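Local coordinates for protein TP_0956 (Treponema pallidum subsp. pallidum, PDB 3U64) that is a lipoprotein of the TRAP transporter T-component family, probably acting through protein-protein interaction by its tetratricopeptide-repeat-like helices, at residues F128-L140 and L175-E187. Numbering follows the deposited sequence.
Sequences FTREVFSGDEQRL and LPDTVHAAVMMLE. With SO4 (sulfate ion), chain C.
Ala-181 lies at the tight centre of this contact, its CB 3.4 Å from Val-132 O and 3.8 Å from Phe-133 CE1. A methyl group suits the place, because the chain leaving helix 128-132 passes close to helix 176-192 here. With CG anti to its carbonyl carbon (chi1 -69°), Phe-133 brings CE1 to 4.0 Å from Thr-178 CG2; the ring also touches Leu-118 of helix 96-124. The flexible thioether of Met-185 fills in deeper, its CE 4.2 Å from Val-132 CG2 and its SD at the edge of the Phe-128 ring. Leu-140 closes this apolar patch, CD2 lying 3.8 Å from His-180 CD2 and 3.9 Å from Met-184 CG.

The outer side is looser and polar. His-180 NE2 donates a nearly straight bond (175°) to Glu-137 OE2, 3.0 Å away, on the syn side of the carboxylate; the bond to OE1 is weak. Ring and carboxylate planes are 42° apart, and Met-184 CG packs on one ring face. Gly-135, whose positive phi suits glycine, merely brushes the exposed Asp-177. Helix 128-132, the turn after it and the start of helix 137-144 thus pack across helix 176-192, within the all-helical fold of a TPR-clan T-component.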
loop_
_atom_site.group_PDB
_atom_site.type_symbol
_atom_site.label_atom_id
_atom_site.label_comp_id
_atom_site.label_asym_id
_atom_site.label_seq_id
_atom_site.Cartn_x
_atom_site.Cartn_y
_atom_site.Cartn_z
ATOM N N PHE A 128 10.999 -32.982 13.054
ATOM C CA PHE A 128 11.419 -32.943 11.650
ATOM C C PHE A 128 12.553 -31.945 11.413
ATOM O O PHE A 128 13.502 -32.229 10.673
ATOM C CB PHE A 128 10.229 -32.590 10.740
ATOM C CG PHE A 128 10.564 -32.612 9.257
ATOM C CD1 PHE A 128 10.167 -33.684 8.462
ATOM C CD2 PHE A 128 11.269 -31.557 8.661
ATOM C CE1 PHE A 128 10.482 -33.718 7.085
ATOM C CE2 PHE A 128 11.582 -31.575 7.291
ATOM C CZ PHE A 128 11.191 -32.654 6.503
ATOM N N THR A 129 12.433 -30.769 12.028
ATOM C CA THR A 129 13.406 -29.694 11.849
ATOM C C THR A 129 14.786 -30.034 12.417
ATOM O O THR A 129 15.806 -29.710 11.813
ATOM C CB THR A 129 12.901 -28.371 12.471
ATOM O OG1 THR A 129 11.656 -28.011 11.861
ATOM C CG2 THR A 129 13.915 -27.256 12.238
ATOM N N ARG A 130 14.812 -30.679 13.579
ATOM C CA ARG A 130 16.064 -31.084 14.201
ATOM C C ARG A 130 16.747 -32.152 13.344
ATOM O O ARG A 130 17.965 -32.137 13.151
ATOM C CB ARG A 130 15.807 -31.618 15.607
ATOM C CG ARG A 130 17.025 -31.595 16.526
ATOM C CD ARG A 130 16.599 -31.659 17.993
ATOM N NE ARG A 130 17.688 -31.397 18.940
ATOM C CZ ARG A 130 18.044 -30.186 19.365
ATOM N NH1 ARG A 130 17.412 -29.106 18.916
ATOM N NH2 ARG A 130 19.039 -30.054 20.237
ATOM N N GLU A 131 15.953 -33.084 12.832
ATOM C CA GLU A 131 16.496 -34.162 12.023
ATOM C C GLU A 131 17.013 -33.621 10.707
ATOM O O GLU A 131 18.157 -33.862 10.328
ATOM C CB GLU A 131 15.428 -35.230 11.760
ATOM C CG GLU A 131 14.917 -35.869 13.020
ATOM C CD GLU A 131 16.045 -36.421 13.870
ATOM O OE1 GLU A 131 16.766 -37.318 13.378
ATOM O OE2 GLU A 131 16.218 -35.947 15.018
ATOM N N VAL A 132 16.157 -32.878 10.013
ATOM C CA VAL A 132 16.451 -32.499 8.641
ATOM C C VAL A 132 17.679 -31.587 8.591
ATOM O O VAL A 132 18.406 -31.580 7.614
ATOM C CB VAL A 132 15.214 -31.846 7.940
ATOM C CG1 VAL A 132 15.098 -30.364 8.291
ATOM C CG2 VAL A 132 15.287 -32.032 6.444
ATOM N N PHE A 133 17.922 -30.830 9.653
ATOM C CA PHE A 133 19.095 -29.954 9.683
ATOM C C PHE A 133 20.230 -30.488 10.568
ATOM O O PHE A 133 21.128 -29.735 10.939
ATOM C CB PHE A 133 18.703 -28.549 10.148
ATOM C CG PHE A 133 17.859 -27.789 9.155
ATOM C CD1 PHE A 133 18.343 -27.508 7.880
ATOM C CD2 PHE A 133 16.601 -27.334 9.499
ATOM C CE1 PHE A 133 17.575 -26.804 6.969
ATOM C CE2 PHE A 133 15.830 -26.609 8.589
ATOM C CZ PHE A 133 16.316 -26.352 7.327
ATOM N N SER A 134 20.179 -31.781 10.897
ATOM C CA SER A 134 21.151 -32.396 11.797
ATOM C C SER A 134 22.587 -32.413 11.245
ATOM O O SER A 134 23.551 -32.507 12.004
ATOM C CB SER A 134 20.718 -33.825 12.130
ATOM O OG SER A 134 20.652 -34.601 10.945
ATOM N N GLY A 135 22.727 -32.329 9.926
ATOM C CA GLY A 135 24.015 -32.530 9.283
ATOM C C GLY A 135 24.407 -34.002 9.208
ATOM O O GLY A 135 25.463 -34.354 8.672
ATOM N N ASP A 136 23.553 -34.862 9.762
ATOM C CA ASP A 136 23.748 -36.310 9.739
ATOM C C ASP A 136 22.962 -36.885 8.567
ATOM O O ASP A 136 21.731 -36.854 8.574
ATOM C CB ASP A 136 23.246 -36.919 11.056
ATOM C CG ASP A 136 23.391 -38.443 11.115
ATOM O OD1 ASP A 136 23.332 -39.121 10.063
ATOM O OD2 ASP A 136 23.554 -38.962 12.241
ATOM N N GLU A 137 23.668 -37.428 7.575
ATOM C CA GLU A 137 23.020 -37.821 6.331
ATOM C C GLU A 137 21.975 -38.901 6.537
ATOM O O GLU A 137 20.950 -38.927 5.845
ATOM C CB GLU A 137 24.037 -38.291 5.302
ATOM C CG GLU A 137 23.478 -38.295 3.909
ATOM C CD GLU A 137 23.097 -36.896 3.448
ATOM O OE1 GLU A 137 23.403 -35.922 4.180
ATOM O OE2 GLU A 137 22.494 -36.772 2.353
ATOM N N GLN A 138 22.246 -39.792 7.483
ATOM C CA GLN A 138 21.351 -40.905 7.772
ATOM C C GLN A 138 20.063 -40.446 8.464
ATOM O O GLN A 138 18.980 -40.973 8.205
ATOM C CB GLN A 138 22.073 -41.948 8.621
ATOM C CG GLN A 138 21.150 -42.803 9.451
ATOM C CD GLN A 138 21.913 -43.824 10.258
ATOM O OE1 GLN A 138 23.022 -44.218 9.886
ATOM N NE2 GLN A 138 21.332 -44.254 11.377
ATOM N N ARG A 139 20.187 -39.455 9.338
ATOM C CA ARG A 139 19.015 -38.853 9.957
ATOM C C ARG A 139 18.232 -38.040 8.920
ATOM O O ARG A 139 16.999 -38.068 8.891
ATOM C CB ARG A 139 19.418 -38.002 11.176
ATOM C CG ARG A 139 20.011 -38.846 12.341
ATOM C CD ARG A 139 20.614 -37.993 13.471
ATOM N NE ARG A 139 19.642 -37.075 14.072
ATOM C CZ ARG A 139 19.965 -36.071 14.884
ATOM N NH1 ARG A 139 21.237 -35.840 15.195
ATOM N NH2 ARG A 139 19.017 -35.293 15.378
ATOM N N LEU A 140 18.947 -37.336 8.050
ATOM C CA LEU A 140 18.290 -36.556 6.993
ATOM C C LEU A 140 17.462 -37.473 6.083
ATOM O O LEU A 140 16.273 -37.224 5.828
ATOM C CB LEU A 140 19.338 -35.815 6.178
ATOM C CG LEU A 140 18.885 -35.017 4.957
ATOM C CD1 LEU A 140 17.813 -34.010 5.340
ATOM C CD2 LEU A 140 20.088 -34.307 4.355
ATOM N N LEU A 175 25.495 -21.551 4.567
ATOM C CA LEU A 175 25.408 -22.664 5.505
ATOM C C LEU A 175 25.189 -23.969 4.740
ATOM O O LEU A 175 24.054 -24.340 4.447
ATOM C CB LEU A 175 24.270 -22.418 6.500
ATOM C CG LEU A 175 24.426 -22.975 7.911
ATOM C CD1 LEU A 175 25.712 -22.470 8.541
ATOM C CD2 LEU A 175 23.228 -22.572 8.742
ATOM N N PRO A 176 26.284 -24.672 4.419
ATOM C CA PRO A 176 26.232 -25.848 3.546
ATOM C C PRO A 176 25.168 -26.861 3.965
ATOM O O PRO A 176 24.519 -27.438 3.093
ATOM C CB PRO A 176 27.632 -26.448 3.687
ATOM C CG PRO A 176 28.499 -25.285 4.041
ATOM C CD PRO A 176 27.647 -24.415 4.920
ATOM N N ASP A 177 24.982 -27.058 5.269
ATOM C CA ASP A 177 24.026 -28.045 5.774
ATOM C C ASP A 177 22.576 -27.634 5.563
ATOM O O ASP A 177 21.713 -28.486 5.349
ATOM C CB ASP A 177 24.282 -28.356 7.250
ATOM C CG ASP A 177 25.462 -29.292 7.446
ATOM O OD1 ASP A 177 25.750 -30.087 6.520
ATOM O OD2 ASP A 177 26.099 -29.237 8.521
ATOM N N THR A 178 22.302 -26.335 5.635
ATOM C CA THR A 178 20.967 -25.838 5.323
ATOM C C THR A 178 20.707 -26.023 3.832
ATOM O O THR A 178 19.671 -26.571 3.431
ATOM C CB THR A 178 20.798 -24.365 5.716
ATOM O OG1 THR A 178 20.803 -24.256 7.141
ATOM C CG2 THR A 178 19.481 -23.811 5.202
ATOM N N VAL A 179 21.669 -25.587 3.020
ATOM C CA VAL A 179 21.586 -25.719 1.570
ATOM C C VAL A 179 21.414 -27.175 1.147
ATOM O O VAL A 179 20.511 -27.505 0.371
ATOM C CB VAL A 179 22.841 -25.150 0.889
ATOM C CG1 VAL A 179 22.848 -25.496 -0.585
ATOM C CG2 VAL A 179 22.927 -23.642 1.101
ATOM N N HIS A 180 22.274 -28.047 1.661
ATOM C CA HIS A 180 22.174 -29.464 1.353
ATOM C C HIS A 180 20.803 -30.057 1.735
ATOM O O HIS A 180 20.207 -30.795 0.960
ATOM C CB HIS A 180 23.309 -30.253 2.013
ATOM C CG HIS A 180 23.282 -31.709 1.677
ATOM N ND1 HIS A 180 23.513 -32.181 0.403
ATOM C CD2 HIS A 180 22.998 -32.795 2.435
ATOM C CE1 HIS A 180 23.398 -33.496 0.394
ATOM N NE2 HIS A 180 23.085 -33.894 1.616
ATOM N N ALA A 181 20.297 -29.720 2.915
ATOM C CA ALA A 181 18.972 -30.183 3.338
ATOM C C ALA A 181 17.870 -29.701 2.398
ATOM O O ALA A 181 16.926 -30.438 2.096
ATOM C CB ALA A 181 18.679 -29.731 4.769
ATOM N N ALA A 182 17.979 -28.459 1.942
ATOM C CA ALA A 182 16.964 -27.890 1.053
ATOM C C ALA A 182 16.894 -28.660 -0.269
ATOM O O ALA A 182 15.816 -29.035 -0.736
ATOM C CB ALA A 182 17.242 -26.398 0.788
ATOM N N VAL A 183 18.056 -28.900 -0.863
ATOM C CA VAL A 183 18.116 -29.624 -2.117
ATOM C C VAL A 183 17.615 -31.047 -1.941
ATOM O O VAL A 183 16.861 -31.532 -2.783
ATOM C CB VAL A 183 19.533 -29.612 -2.715
ATOM C CG1 VAL A 183 19.583 -30.463 -3.981
ATOM C CG2 VAL A 183 19.959 -28.171 -3.021
ATOM N N MET A 184 18.003 -31.704 -0.844
ATOM C CA MET A 184 17.521 -33.058 -0.572
ATOM C C MET A 184 15.992 -33.093 -0.432
ATOM O O MET A 184 15.345 -34.050 -0.863
ATOM C CB MET A 184 18.199 -33.670 0.668
ATOM C CG MET A 184 19.706 -33.918 0.526
ATOM S SD MET A 184 20.148 -34.956 -0.899
ATOM C CE MET A 184 20.854 -33.722 -2.004
ATOM N N MET A 185 15.409 -32.049 0.151
ATOM C CA MET A 185 13.953 -31.930 0.182
ATOM C C MET A 185 13.387 -31.798 -1.232
ATOM O O MET A 185 12.399 -32.442 -1.579
ATOM C CB MET A 185 13.490 -30.765 1.060
ATOM C CG MET A 185 13.798 -30.946 2.555
ATOM S SD MET A 185 13.037 -29.651 3.584
ATOM C CE MET A 185 14.468 -28.712 4.089
ATOM N N LEU A 186 14.014 -30.968 -2.053
ATOM C CA LEU A 186 13.574 -30.847 -3.441
ATOM C C LEU A 186 13.695 -32.198 -4.177
ATOM O O LEU A 186 12.754 -32.649 -4.852
ATOM C CB LEU A 186 14.354 -29.732 -4.154
ATOM C CG LEU A 186 13.994 -28.301 -3.722
ATOM C CD1 LEU A 186 14.975 -27.298 -4.290
ATOM C CD2 LEU A 186 12.573 -27.919 -4.129
ATOM N N GLU A 187 14.837 -32.862 -4.017
ATOM C CA GLU A 187 15.038 -34.165 -4.645
ATOM C C GLU A 187 14.069 -35.217 -4.137
ATOM O O GLU A 187 13.683 -36.115 -4.884
ATOM C CB GLU A 187 16.468 -34.650 -4.471
ATOM C CG GLU A 187 17.438 -33.814 -5.250
ATOM C CD GLU A 187 18.845 -34.309 -5.116
ATOM O OE1 GLU A 187 19.054 -35.367 -4.473
ATOM O OE2 GLU A 187 19.745 -33.635 -5.650
HETATM S S SO4 C . 20.599 -33.339 18.159
HETATM O O1 SO4 C . 21.304 -34.591 18.429
HETATM O O2 SO4 C . 19.183 -33.625 17.921
HETATM O O3 SO4 C . 20.714 -32.481 19.333
HETATM O O4 SO4 C . 21.204 -32.673 17.000
#